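Local structure of putative SnoaL-like polyketide cyclase (Jannaschia sp., 3KKG) at residues W23-G28 with V63-F68; S43-N48 with I58-V63; V75-V80 with V86-L91; G93-D96 with G101-P104; L116-L119 with V124-M127. The protein is of unproven function but belongs to the SnoaL-like family of the NTF2 clan, and probably acts on a small organic molecule, as polyketide cyclases of this family do. All blocks are in the same frame, centred on the assembly; numbering follows the deposited sequence.

Contact 1: W23-G28 with V63-F68; sequences WGAQDG and VLFEGF
Phe65 meets three consecutive loop residues, offering its face to Gly24 and its outer edge to Trp23, with Ala25 reached obliquely. Its CG stands anti to the carbonyl carbon (chi1 -78°), which swings the phenyl off helix 54-67 toward the loop. Across the ring face lies Gly24, whose CA sits 3.5 Å from the Phe65 centroid and only 3° off the ring normal, a nearly axial CH-pi contact. A beta-carbon at Gly24 would come within 2.4 Å of Phe65 CD1, so this close seating depends on glycine. Farther out on the ring, Phe65 CE2 is 3.5 Å from Ala25 N. Phe65 CZ stands over the face of the Trp23 six-membered ring, toward its rim, 3.6 Å from Trp23 CZ2; centroids 4.9 Å apart and planes at 88° define a T-shaped pair with Phe65 as the edge. An alanine in place of Phe65 would withdraw that edge and is likely to open a gap under Gly24, leaving one indole face without its aromatic partner. Further along, Gly67 is hydrogen-bonded through its backbone to Gly97, and Phe68 packs edge-to-face with Phe99. The loop has its own restraints: a type I turn closed by Gln26 N to Trp23 O at 2.8 Å, and Trp23 NE1 hydrogen-bonded to Leu71 O. A diethylene glycol molecule, likely carried over from crystallisation, lies close to the Trp23 side chain. The end of helix 54-67 packs on the loop between helices 6-16 and 29-36, consistent with the cone-shaped alpha+beta fold of the NTF2 clan.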
# COMPACT_ATOMS: atom_id res chain seq x y z
N TRP A 23 -13.73 12.74 -4.55
CA TRP A 23 -13.98 11.34 -4.09
C TRP A 23 -15.15 10.75 -4.88
O TRP A 23 -16.18 11.44 -5.05
CB TRP A 23 -14.31 11.33 -2.61
CG TRP A 23 -14.50 9.99 -2.00
CD1 TRP A 23 -15.63 9.56 -1.39
CD2 TRP A 23 -13.56 8.90 -1.95
NE1 TRP A 23 -15.45 8.27 -0.93
CE2 TRP A 23 -14.20 7.85 -1.26
CE3 TRP A 23 -12.25 8.72 -2.40
CZ2 TRP A 23 -13.59 6.63 -1.04
CZ3 TRP A 23 -11.63 7.52 -2.15
CH2 TRP A 23 -12.32 6.49 -1.45
N GLY A 24 -15.01 9.49 -5.28
CA GLY A 24 -15.96 8.92 -6.24
C GLY A 24 -17.37 8.77 -5.72
O GLY A 24 -18.31 8.54 -6.50
N ALA A 25 -17.58 8.89 -4.43
CA ALA A 25 -18.89 8.89 -3.84
C ALA A 25 -19.57 10.27 -3.90
O ALA A 25 -20.73 10.36 -3.54
CB ALA A 25 -18.89 8.39 -2.43
N GLN A 26 -18.84 11.30 -4.33
CA GLN A 26 -19.29 12.69 -4.32
C GLN A 26 -19.63 13.15 -5.73
O GLN A 26 -18.77 13.15 -6.64
CB GLN A 26 -18.16 13.56 -3.75
CG GLN A 26 -18.41 15.08 -3.71
CD GLN A 26 -19.65 15.41 -2.93
OE1 GLN A 26 -19.84 14.90 -1.82
NE2 GLN A 26 -20.51 16.26 -3.50
N ASP A 27 -20.85 13.65 -5.90
CA ASP A 27 -21.24 14.25 -7.17
C ASP A 27 -20.26 15.31 -7.59
O ASP A 27 -19.85 16.16 -6.77
CB ASP A 27 -22.57 14.91 -7.03
CG ASP A 27 -23.67 14.02 -7.40
OD1 ASP A 27 -23.55 12.78 -7.33
OD2 ASP A 27 -24.66 14.60 -7.78
N GLY A 28 -19.85 15.20 -8.85
CA GLY A 28 -18.95 16.16 -9.45
C GLY A 28 -17.49 15.78 -9.42
O GLY A 28 -16.64 16.52 -9.90
N VAL A 63 -16.51 2.44 -12.02
CA VAL A 63 -16.89 1.02 -11.83
C VAL A 63 -16.71 0.60 -10.39
O VAL A 63 -17.57 -0.03 -9.79
CB VAL A 63 -16.12 0.07 -12.79
CG1 VAL A 63 -16.31 -1.42 -12.40
CG2 VAL A 63 -16.54 0.33 -14.20
N LEU A 64 -15.58 0.95 -9.80
CA LEU A 64 -15.38 0.59 -8.41
C LEU A 64 -16.48 1.14 -7.51
O LEU A 64 -16.98 0.46 -6.62
CB LEU A 64 -13.99 1.07 -7.91
CG LEU A 64 -12.73 0.53 -8.60
CD1 LEU A 64 -11.46 1.24 -8.06
CD2 LEU A 64 -12.63 -0.99 -8.40
N PHE A 65 -16.83 2.43 -7.67
CA PHE A 65 -17.83 3.06 -6.85
C PHE A 65 -19.27 2.56 -7.09
O PHE A 65 -20.11 2.77 -6.26
CB PHE A 65 -17.73 4.59 -6.92
CG PHE A 65 -16.59 5.11 -6.06
CD1 PHE A 65 -15.33 5.20 -6.55
CD2 PHE A 65 -16.83 5.46 -4.75
CE1 PHE A 65 -14.27 5.61 -5.77
CE2 PHE A 65 -15.81 5.90 -3.95
CZ PHE A 65 -14.52 5.97 -4.45
N GLU A 66 -19.53 1.91 -8.22
CA GLU A 66 -20.81 1.25 -8.35
C GLU A 66 -20.97 0.14 -7.29
O GLU A 66 -22.07 -0.20 -6.89
CB GLU A 66 -21.00 0.70 -9.75
CG GLU A 66 -21.24 1.81 -10.71
CD GLU A 66 -21.21 1.41 -12.14
OE1 GLU A 66 -20.94 0.22 -12.47
OE2 GLU A 66 -21.49 2.30 -12.96
N GLY A 67 -19.88 -0.46 -6.89
CA GLY A 67 -19.95 -1.51 -5.90
C GLY A 67 -20.24 -0.95 -4.52
O GLY A 67 -20.93 -1.60 -3.74
N PHE A 68 -19.65 0.22 -4.22
CA PHE A 68 -19.76 0.83 -2.89
C PHE A 68 -20.18 2.30 -3.08
O PHE A 68 -19.38 3.20 -2.89
CB PHE A 68 -18.44 0.76 -2.14
CG PHE A 68 -17.98 -0.63 -1.83
CD1 PHE A 68 -17.26 -1.35 -2.76
CD2 PHE A 68 -18.29 -1.25 -0.62
CE1 PHE A 68 -16.84 -2.64 -2.49
CE2 PHE A 68 -17.82 -2.54 -0.32
CZ PHE A 68 -17.11 -3.23 -1.26

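Contact 2: S43-N48 with I58-V63; sequences SIFHSN and IAFNAV
Phe60 drives the edge of its ring into one face of Phe45, and this T-shaped pair carries the contact. The closest approach is Phe60 CZ to Phe45 CG at 3.7 Å; Phe60 CE2 also lies 3.8 Å from Phe45 CB, so the edge sits over the root of the Phe45 side chain rather than its far end. Centroids 5.4 Å apart and planes at 66° show a tilted version of the edge-to-face geometry. Both rings reach across because each CG is anti to its backbone N (chi1 -176° for Phe45, 180° for Phe60), extending strand and helix side chains toward one another. The opposite face of Phe45 is taken by His46, whose ND1 lies 3.3 Å above the plane over the ring centre; the imidazole too presents its edge. Phe45 is thus held between two edges. The second shell fixes these groups: Asn48 N bonds to Phe45 O at 2.9 Å, closing a type II' turn with His46 at its second position, while His46 NE2 is hydrogen-bonded to Thr131 N. Glycol molecules lie near both phenylalanines. Farther out, Ser47 OG bonds to Asp132 of the second subunit. Leu64 of helix 54-67 and Leu133 of helix 133-140 also pack on Phe45, strand 41-45 is bonded to strand 123-131 through Ile44 and Met127, and Asn61 carries helix 54-67 against Trp29 and Trp33 of helix 29-36.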
# COMPACT_ATOMS: atom_id res chain seq x y z
N SER A 43 -3.43 5.05 -13.91
CA SER A 43 -4.00 4.51 -12.70
C SER A 43 -3.55 3.04 -12.58
O SER A 43 -3.60 2.27 -13.53
CB SER A 43 -5.51 4.60 -12.78
OG SER A 43 -6.08 4.11 -11.59
N ILE A 44 -3.08 2.67 -11.40
CA ILE A 44 -2.56 1.34 -11.17
C ILE A 44 -3.29 0.80 -9.93
O ILE A 44 -3.20 1.41 -8.84
CB ILE A 44 -1.04 1.36 -10.93
CG1 ILE A 44 -0.31 1.79 -12.22
CG2 ILE A 44 -0.52 -0.02 -10.45
CD1 ILE A 44 1.17 2.10 -12.03
N PHE A 45 -4.04 -0.28 -10.11
CA PHE A 45 -4.86 -0.86 -9.06
C PHE A 45 -4.19 -2.14 -8.62
O PHE A 45 -4.19 -3.12 -9.38
CB PHE A 45 -6.26 -1.09 -9.59
CG PHE A 45 -7.24 -1.60 -8.60
CD1 PHE A 45 -7.77 -0.76 -7.68
CD2 PHE A 45 -7.66 -2.90 -8.63
CE1 PHE A 45 -8.77 -1.20 -6.81
CE2 PHE A 45 -8.64 -3.36 -7.73
CZ PHE A 45 -9.15 -2.51 -6.81
N HIS A 46 -3.58 -2.16 -7.45
CA HIS A 46 -2.84 -3.31 -6.96
C HIS A 46 -1.78 -3.69 -8.04
O HIS A 46 -0.98 -2.85 -8.44
CB HIS A 46 -3.81 -4.45 -6.55
CG HIS A 46 -4.72 -4.06 -5.44
ND1 HIS A 46 -5.90 -3.37 -5.67
CD2 HIS A 46 -4.59 -4.11 -4.09
CE1 HIS A 46 -6.45 -3.05 -4.50
NE2 HIS A 46 -5.67 -3.48 -3.53
N SER A 47 -1.69 -4.97 -8.45
CA SER A 47 -0.71 -5.39 -9.45
C SER A 47 -1.29 -5.37 -10.86
O SER A 47 -0.60 -5.80 -11.81
CB SER A 47 -0.14 -6.79 -9.17
OG SER A 47 -1.12 -7.77 -9.39
N ASN A 48 -2.51 -4.84 -11.02
CA ASN A 48 -3.12 -4.78 -12.39
C ASN A 48 -2.30 -3.89 -13.31
O ASN A 48 -1.61 -2.99 -12.88
CB ASN A 48 -4.52 -4.20 -12.41
CG ASN A 48 -5.55 -5.05 -11.73
OD1 ASN A 48 -6.74 -4.66 -11.71
ND2 ASN A 48 -5.15 -6.15 -11.16
N ILE A 58 -10.88 7.49 -15.09
CA ILE A 58 -12.15 7.88 -14.53
C ILE A 58 -13.21 6.78 -14.65
O ILE A 58 -13.93 6.50 -13.70
CB ILE A 58 -12.66 9.21 -15.19
CG1 ILE A 58 -11.87 10.41 -14.65
CG2 ILE A 58 -14.19 9.44 -14.98
CD1 ILE A 58 -12.21 11.70 -15.40
N ALA A 59 -13.31 6.18 -15.83
CA ALA A 59 -14.25 5.09 -16.05
C ALA A 59 -14.02 3.92 -15.09
O ALA A 59 -14.96 3.35 -14.57
CB ALA A 59 -14.17 4.62 -17.50
N PHE A 60 -12.75 3.59 -14.87
CA PHE A 60 -12.38 2.51 -13.97
C PHE A 60 -12.81 2.87 -12.55
O PHE A 60 -13.35 2.04 -11.79
CB PHE A 60 -10.88 2.25 -14.06
CG PHE A 60 -10.40 1.16 -13.16
CD1 PHE A 60 -10.47 -0.16 -13.56
CD2 PHE A 60 -9.92 1.44 -11.90
CE1 PHE A 60 -10.03 -1.17 -12.71
CE2 PHE A 60 -9.48 0.40 -11.04
CZ PHE A 60 -9.54 -0.87 -11.44
N ASN A 61 -12.53 4.11 -12.11
CA ASN A 61 -12.93 4.51 -10.77
C ASN A 61 -14.44 4.43 -10.58
O ASN A 61 -14.92 3.97 -9.55
CB ASN A 61 -12.43 5.95 -10.50
CG ASN A 61 -12.42 6.32 -9.04
OD1 ASN A 61 -12.99 7.35 -8.64
ND2 ASN A 61 -11.69 5.60 -8.28
N ALA A 62 -15.17 4.86 -11.61
CA ALA A 62 -16.62 4.83 -11.57
C ALA A 62 -17.13 3.41 -11.36
O ALA A 62 -18.04 3.23 -10.54
CB ALA A 62 -17.23 5.45 -12.87
N VAL A 63 -16.51 2.44 -12.02
CA VAL A 63 -16.89 1.02 -11.83
C VAL A 63 -16.71 0.60 -10.39
O VAL A 63 -17.57 -0.03 -9.79
CB VAL A 63 -16.12 0.07 -12.79
CG1 VAL A 63 -16.31 -1.42 -12.40
CG2 VAL A 63 -16.54 0.33 -14.20

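Contact 3: V75-V80 with V86-L91; sequences VENVTV and VVQARL
Glu76, opposite Gln88, has its CG between the backbone N and the carbonyl carbon (chi1 55°), which lays CG 3.6 Å from Gln88 O and sends the extended chain on toward Arg90. Gln88 has CG anti to its carbonyl carbon instead, and its side chain runs beside that of Asn77, pointing the same way, with the amide planes turned well apart. The backbone between them is a classic beta bulge in the antiparallel hairpin 72-81/84-94: two residues, Glu76 and Asn77, stand opposite the single Gln88, and the register shifts by one residue. Gln88 O consequently accepts two N-H groups, from Glu76 N at 2.8 Å (165°) and from Asn77 N at 3.2 Å. Beyond the bulge the ladder is regular, with Thr79 N to Val86 O at 2.9 Å, nearly straight (169°) and in the carbonyl plane.

The polar side chains gather on one face of the sheet. Glu76 OE1 rests 3.4 Å from Arg90 CG, whereas the charged groups are linked through water 1, which accepts from Arg90 NH1 and donates weakly to Glu76 OE1. Stronger partners lie outside: Arg128 of the second subunit makes a salt bridge with Glu76 OE2 and a hydrogen bond with Gln88 OE1, and Arg90 NH2 forms a salt bridge with Asp110. The hairpin therefore contributes to the dimer interface. On the other face Val75, Val78, Val87 and Ala89 form an apolar patch, with Val78 and Val87 packed against helix 6-16. Within this patch the Val75 and Val87 side chains cross at about a right angle, with Val75 CG1 3.9 Å from Val87 CG1.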
# COMPACT_ATOMS: atom_id res chain seq x y z
N VAL A 75 -9.06 10.06 5.89
CA VAL A 75 -7.62 10.17 5.74
C VAL A 75 -7.00 10.06 7.10
O VAL A 75 -7.42 10.75 8.07
CB VAL A 75 -7.25 11.49 5.03
CG1 VAL A 75 -5.71 11.68 5.09
CG2 VAL A 75 -7.75 11.53 3.58
N GLU A 76 -5.96 9.23 7.24
CA GLU A 76 -5.24 9.21 8.48
C GLU A 76 -3.75 9.34 8.48
O GLU A 76 -3.17 9.43 9.58
CB GLU A 76 -5.49 8.00 9.26
CG GLU A 76 -5.23 6.81 8.56
CD GLU A 76 -5.31 5.68 9.54
OE1 GLU A 76 -6.49 5.25 9.76
OE2 GLU A 76 -4.25 5.24 10.06
N ASN A 77 -3.16 9.40 7.32
CA ASN A 77 -1.76 9.84 7.27
C ASN A 77 -1.49 10.42 5.91
O ASN A 77 -1.96 9.84 4.91
CB ASN A 77 -0.81 8.69 7.64
CG ASN A 77 0.63 9.15 7.72
OD1 ASN A 77 1.30 9.19 6.73
ND2 ASN A 77 1.00 9.65 8.86
N VAL A 78 -0.76 11.54 5.82
CA VAL A 78 -0.27 12.10 4.58
C VAL A 78 1.26 12.24 4.73
O VAL A 78 1.76 12.83 5.71
CB VAL A 78 -0.86 13.45 4.28
CG1 VAL A 78 -0.27 14.05 3.02
CG2 VAL A 78 -2.42 13.33 4.24
N THR A 79 1.98 11.70 3.77
CA THR A 79 3.43 11.80 3.72
C THR A 79 3.81 12.31 2.37
O THR A 79 3.49 11.68 1.35
CB THR A 79 4.04 10.44 4.03
OG1 THR A 79 3.79 10.15 5.41
CG2 THR A 79 5.59 10.36 3.76
N VAL A 80 4.57 13.39 2.32
CA VAL A 80 5.01 13.92 1.04
C VAL A 80 6.50 14.13 1.04
O VAL A 80 7.05 14.63 2.00
CB VAL A 80 4.28 15.28 0.69
CG1 VAL A 80 4.49 16.30 1.80
CG2 VAL A 80 4.75 15.85 -0.65
N VAL A 86 1.82 10.36 -0.46
CA VAL A 86 1.29 9.08 -0.01
C VAL A 86 0.20 9.35 0.98
O VAL A 86 0.39 10.10 1.94
CB VAL A 86 2.40 8.22 0.66
CG1 VAL A 86 1.82 6.87 1.15
CG2 VAL A 86 3.62 8.07 -0.30
N VAL A 87 -1.00 8.86 0.73
CA VAL A 87 -2.16 9.05 1.57
C VAL A 87 -2.61 7.71 2.10
O VAL A 87 -2.96 6.83 1.32
CB VAL A 87 -3.31 9.76 0.82
CG1 VAL A 87 -4.49 9.96 1.76
CG2 VAL A 87 -2.84 11.09 0.24
N GLN A 88 -2.64 7.54 3.40
CA GLN A 88 -3.26 6.34 3.99
C GLN A 88 -4.63 6.73 4.52
O GLN A 88 -4.79 7.81 5.12
CB GLN A 88 -2.45 5.86 5.14
CG GLN A 88 -1.04 5.33 4.76
CD GLN A 88 -0.37 4.70 5.95
OE1 GLN A 88 -0.81 3.67 6.40
NE2 GLN A 88 0.64 5.32 6.45
N ALA A 89 -5.59 5.84 4.36
CA ALA A 89 -6.95 6.15 4.73
C ALA A 89 -7.61 4.90 5.24
O ALA A 89 -7.03 3.81 5.23
CB ALA A 89 -7.76 6.81 3.56
N ARG A 90 -8.81 5.07 5.78
CA ARG A 90 -9.69 3.93 6.01
C ARG A 90 -10.98 4.11 5.25
O ARG A 90 -11.49 5.21 5.10
CB ARG A 90 -9.93 3.67 7.47
CG ARG A 90 -8.69 3.18 8.21
CD ARG A 90 -9.06 2.69 9.60
NE ARG A 90 -9.74 1.38 9.55
CZ ARG A 90 -9.10 0.19 9.47
NH1 ARG A 90 -7.78 0.16 9.48
NH2 ARG A 90 -9.76 -0.96 9.44
N LEU A 91 -11.46 3.00 4.74
CA LEU A 91 -12.69 2.94 3.95
C LEU A 91 -13.75 2.16 4.71
O LEU A 91 -13.45 1.07 5.21
CB LEU A 91 -12.44 2.16 2.65
CG LEU A 91 -11.37 2.72 1.76
CD1 LEU A 91 -11.19 1.82 0.50
CD2 LEU A 91 -11.66 4.14 1.35
O HOH W 1 -5.62 2.06 9.52
O HOH W 2 1.02 8.25 4.46

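Contact 4: G93-D96 with G101-P104; sequences GAQD and GVPP
Hydrogen bonding is concentrated in the amide of Gln95, which reaches over to the backbone of Val102 and Pro103. Its NE2 lies 3.1 Å from Val102 O and 3.2 Å from Pro103 O; both bonds are weak, with N-H...O angles of 124° and 146°, so the nitrogen is shared between two carbonyls without a straight bond to either. A third weak bond goes from Gln95 NE2 to Gly97 O, and Ser105 OG, the strongest partner, holds Gln95 OE1, fixing which way round the amide sits. The chain leaves the backbone with CG anti to N and then bends at chi2 (-127°), carrying the amide to these acceptors.

Van der Waals contacts lie alongside. Pro104 CB lies 3.4 Å from Asp96 O, covering that carbonyl with the proline ring, while Val102 CG1 stands 4.1 Å from Gln95 NE2. Val102 and Gln95 both pack against Ile140 of helix 133-140, and Phe68 touches Gln95 as well.

Backbone shape completes the account: Gln95 is the centre of an inverse gamma turn, closed by a weak bond from Asp96 N to Ala94 O at 2.9 Å. An alanine at Gln95 would remove the whole amide and is likely to leave Ser105 OG without this partner and the Val102-Pro103 backbone freer to shift. The arrangement is a side-chain amide bridging the two limbs of the loop that connects antiparallel strands 84-94 and 108-120.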
# COMPACT_ATOMS: atom_id res chain seq x y z
N GLY A 93 -18.04 1.07 4.22
CA GLY A 93 -19.31 1.12 3.51
C GLY A 93 -19.75 -0.24 3.07
O GLY A 93 -19.09 -1.23 3.27
N ALA A 94 -20.95 -0.24 2.50
CA ALA A 94 -21.63 -1.47 2.12
C ALA A 94 -21.52 -1.75 0.64
O ALA A 94 -21.69 -0.82 -0.16
CB ALA A 94 -23.12 -1.37 2.51
N GLN A 95 -21.41 -3.02 0.32
CA GLN A 95 -21.30 -3.45 -1.09
C GLN A 95 -22.71 -3.56 -1.67
O GLN A 95 -23.20 -4.65 -1.91
CB GLN A 95 -20.51 -4.76 -1.22
CG GLN A 95 -20.25 -5.07 -2.71
CD GLN A 95 -20.68 -6.45 -3.12
OE1 GLN A 95 -20.94 -7.34 -2.29
NE2 GLN A 95 -20.79 -6.64 -4.44
N ASP A 96 -23.34 -2.41 -1.93
CA ASP A 96 -24.70 -2.36 -2.40
C ASP A 96 -24.86 -2.49 -3.92
O ASP A 96 -25.97 -2.54 -4.43
CB ASP A 96 -25.34 -1.04 -2.00
CG ASP A 96 -25.72 -0.96 -0.49
OD1 ASP A 96 -25.80 -1.98 0.19
OD2 ASP A 96 -25.98 0.19 -0.07
N GLY A 101 -17.19 -8.60 -10.19
CA GLY A 101 -17.87 -9.85 -10.51
C GLY A 101 -18.74 -10.43 -9.41
O GLY A 101 -19.40 -11.47 -9.59
N VAL A 102 -18.81 -9.75 -8.27
CA VAL A 102 -19.58 -10.31 -7.16
C VAL A 102 -20.91 -9.48 -7.20
O VAL A 102 -20.88 -8.23 -7.12
CB VAL A 102 -18.88 -10.11 -5.83
CG1 VAL A 102 -19.73 -10.59 -4.65
CG2 VAL A 102 -17.52 -10.84 -5.81
N PRO A 103 -22.06 -10.14 -7.25
CA PRO A 103 -23.33 -9.45 -7.18
C PRO A 103 -23.43 -8.70 -5.88
O PRO A 103 -22.79 -9.05 -4.89
CB PRO A 103 -24.33 -10.58 -7.23
CG PRO A 103 -23.62 -11.63 -8.03
CD PRO A 103 -22.24 -11.59 -7.48
N PRO A 104 -24.25 -7.64 -5.87
CA PRO A 104 -24.37 -6.90 -4.62
C PRO A 104 -24.79 -7.80 -3.46
O PRO A 104 -25.79 -8.54 -3.49
CB PRO A 104 -25.46 -5.86 -4.91
CG PRO A 104 -25.93 -6.09 -6.22
CD PRO A 104 -25.06 -7.09 -6.96

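Contact 5: L116-L119 with V124-M127; sequences LFTL and VIEM
Thr118 O is gripped by two consecutive N-H groups of the partner strand: Ile125 N at 2.8 Å, with an angle of 157°, and Glu126 N at 3.4 Å, a weak bond. Returning the other way, Thr118 N donates to Glu126 O at 2.9 Å and is almost straight at 169°. Ile125 adds apolar cover to the same carbonyl; with chi1 at 67°, its CG1 is tucked over the backbone and comes to 3.4 Å from Thr118 O. Two residues facing one make a classic beta bulge, here in the antiparallel hairpin formed by strands 108-120 and 123-131. On the side of Thr118 and Glu126, waters 3 and 4 each bridge Thr118 OG1 and Glu126 OE2, water 3 only weakly at the carboxylate, and water 3 also donates to Leu116 O. Salt bridges to Arg128 from OE2 and to Arg42 from OE1 hold the Glu126 carboxylate more firmly. The opposite face is apolar. Phe117 and Met127, a selenomethionine, run side by side; SE lies 3.7 Å from Phe117 CE1 in an oblique Met-aromatic contact. Val124 CG1 meets the edge of the same ring, 3.9 Å from Phe117 CD1, while Val124 CG2 turns to Leu119 CD2 at 4.0 Å. Val15 of helix 6-16 covers Phe117 and Leu119, and Phe41 of the neighbouring strand touches Val124 and Met127.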
# COMPACT_ATOMS: atom_id res chain seq x y z
N LEU A 116 -0.72 6.14 -3.65
CA LEU A 116 0.61 6.67 -3.86
C LEU A 116 0.56 7.50 -5.14
O LEU A 116 0.40 6.94 -6.25
CB LEU A 116 1.61 5.51 -3.96
CG LEU A 116 1.56 4.60 -2.72
CD1 LEU A 116 1.23 3.20 -3.10
CD2 LEU A 116 2.85 4.65 -1.97
N PHE A 117 0.69 8.81 -5.01
CA PHE A 117 0.57 9.73 -6.13
C PHE A 117 1.93 10.22 -6.58
O PHE A 117 2.82 10.46 -5.74
CB PHE A 117 -0.25 10.96 -5.69
CG PHE A 117 -1.68 10.63 -5.34
CD1 PHE A 117 -2.66 10.68 -6.31
CD2 PHE A 117 -2.06 10.34 -4.04
CE1 PHE A 117 -3.98 10.40 -5.99
CE2 PHE A 117 -3.40 10.08 -3.73
CZ PHE A 117 -4.37 10.15 -4.70
N THR A 118 2.06 10.42 -7.88
CA THR A 118 3.19 11.15 -8.46
C THR A 118 2.63 12.36 -9.19
O THR A 118 1.62 12.25 -9.91
CB THR A 118 3.96 10.27 -9.44
OG1 THR A 118 4.31 9.05 -8.77
CG2 THR A 118 5.25 10.93 -9.91
N LEU A 119 3.27 13.50 -8.95
CA LEU A 119 2.88 14.73 -9.61
C LEU A 119 4.01 15.25 -10.51
O LEU A 119 5.17 14.86 -10.35
CB LEU A 119 2.48 15.80 -8.58
CG LEU A 119 1.29 15.52 -7.65
CD1 LEU A 119 1.74 14.88 -6.33
CD2 LEU A 119 0.41 16.79 -7.44
N VAL A 124 -1.39 15.71 -11.17
CA VAL A 124 -1.20 14.31 -10.86
C VAL A 124 -1.02 13.51 -12.15
O VAL A 124 -1.88 13.56 -13.07
CB VAL A 124 -2.38 13.76 -10.06
CG1 VAL A 124 -2.24 12.26 -9.82
CG2 VAL A 124 -2.56 14.49 -8.73
N ILE A 125 0.09 12.80 -12.25
CA ILE A 125 0.37 11.97 -13.44
C ILE A 125 0.21 10.45 -13.25
O ILE A 125 0.12 9.70 -14.25
CB ILE A 125 1.76 12.29 -14.02
CG1 ILE A 125 2.90 11.87 -13.08
CG2 ILE A 125 1.88 13.79 -14.34
CD1 ILE A 125 4.31 11.98 -13.71
N GLU A 126 0.24 10.02 -12.01
CA GLU A 126 0.11 8.59 -11.73
C GLU A 126 -0.42 8.39 -10.32
O GLU A 126 -0.10 9.18 -9.39
CB GLU A 126 1.45 7.88 -11.86
CG GLU A 126 1.34 6.36 -11.71
CD GLU A 126 2.61 5.63 -12.05
OE1 GLU A 126 2.91 5.52 -13.25
OE2 GLU A 126 3.33 5.28 -11.08
N MSE A 127 -1.23 7.36 -10.16
CA MSE A 127 -1.80 6.96 -8.91
C MSE A 127 -1.69 5.45 -8.78
O MSE A 127 -2.16 4.76 -9.68
CB MSE A 127 -3.27 7.37 -8.86
CG MSE A 127 -3.99 7.04 -7.59
SE MSE A 127 -5.81 7.68 -7.68
CE MSE A 127 -6.42 6.41 -8.84
O HOH W 3 2.44 6.94 -8.26
O HOH W 4 5.45 6.87 -10.56

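Overall arrangement
Contacts 1 and 2 share helix 54-67, their centres 12 Å apart, and join where Leu64 CD1 lies 3.8 Å from Phe45 CE1. Diethylene glycol near Trp23 and Phe45 and triethylene glycol near Phe60 may mark pockets, although no active site is established. The sheet links the rest: contact 2 meets contact 5 through a probable hydrogen bond, Ile44 N to Met127 O at 2.9 Å, and contact 5 meets contact 3 where Val86 CG2 lies 3.9 Å from Leu116 CD2. Trp23 CH2 approaches Leu91 CD2 at 3.7 Å, tying contact 1 to contact 3. Contact 4 shares strand 84-94 with contact 3 and touches contact 1 through Phe68, but its centre is 28 Å from contact 5's.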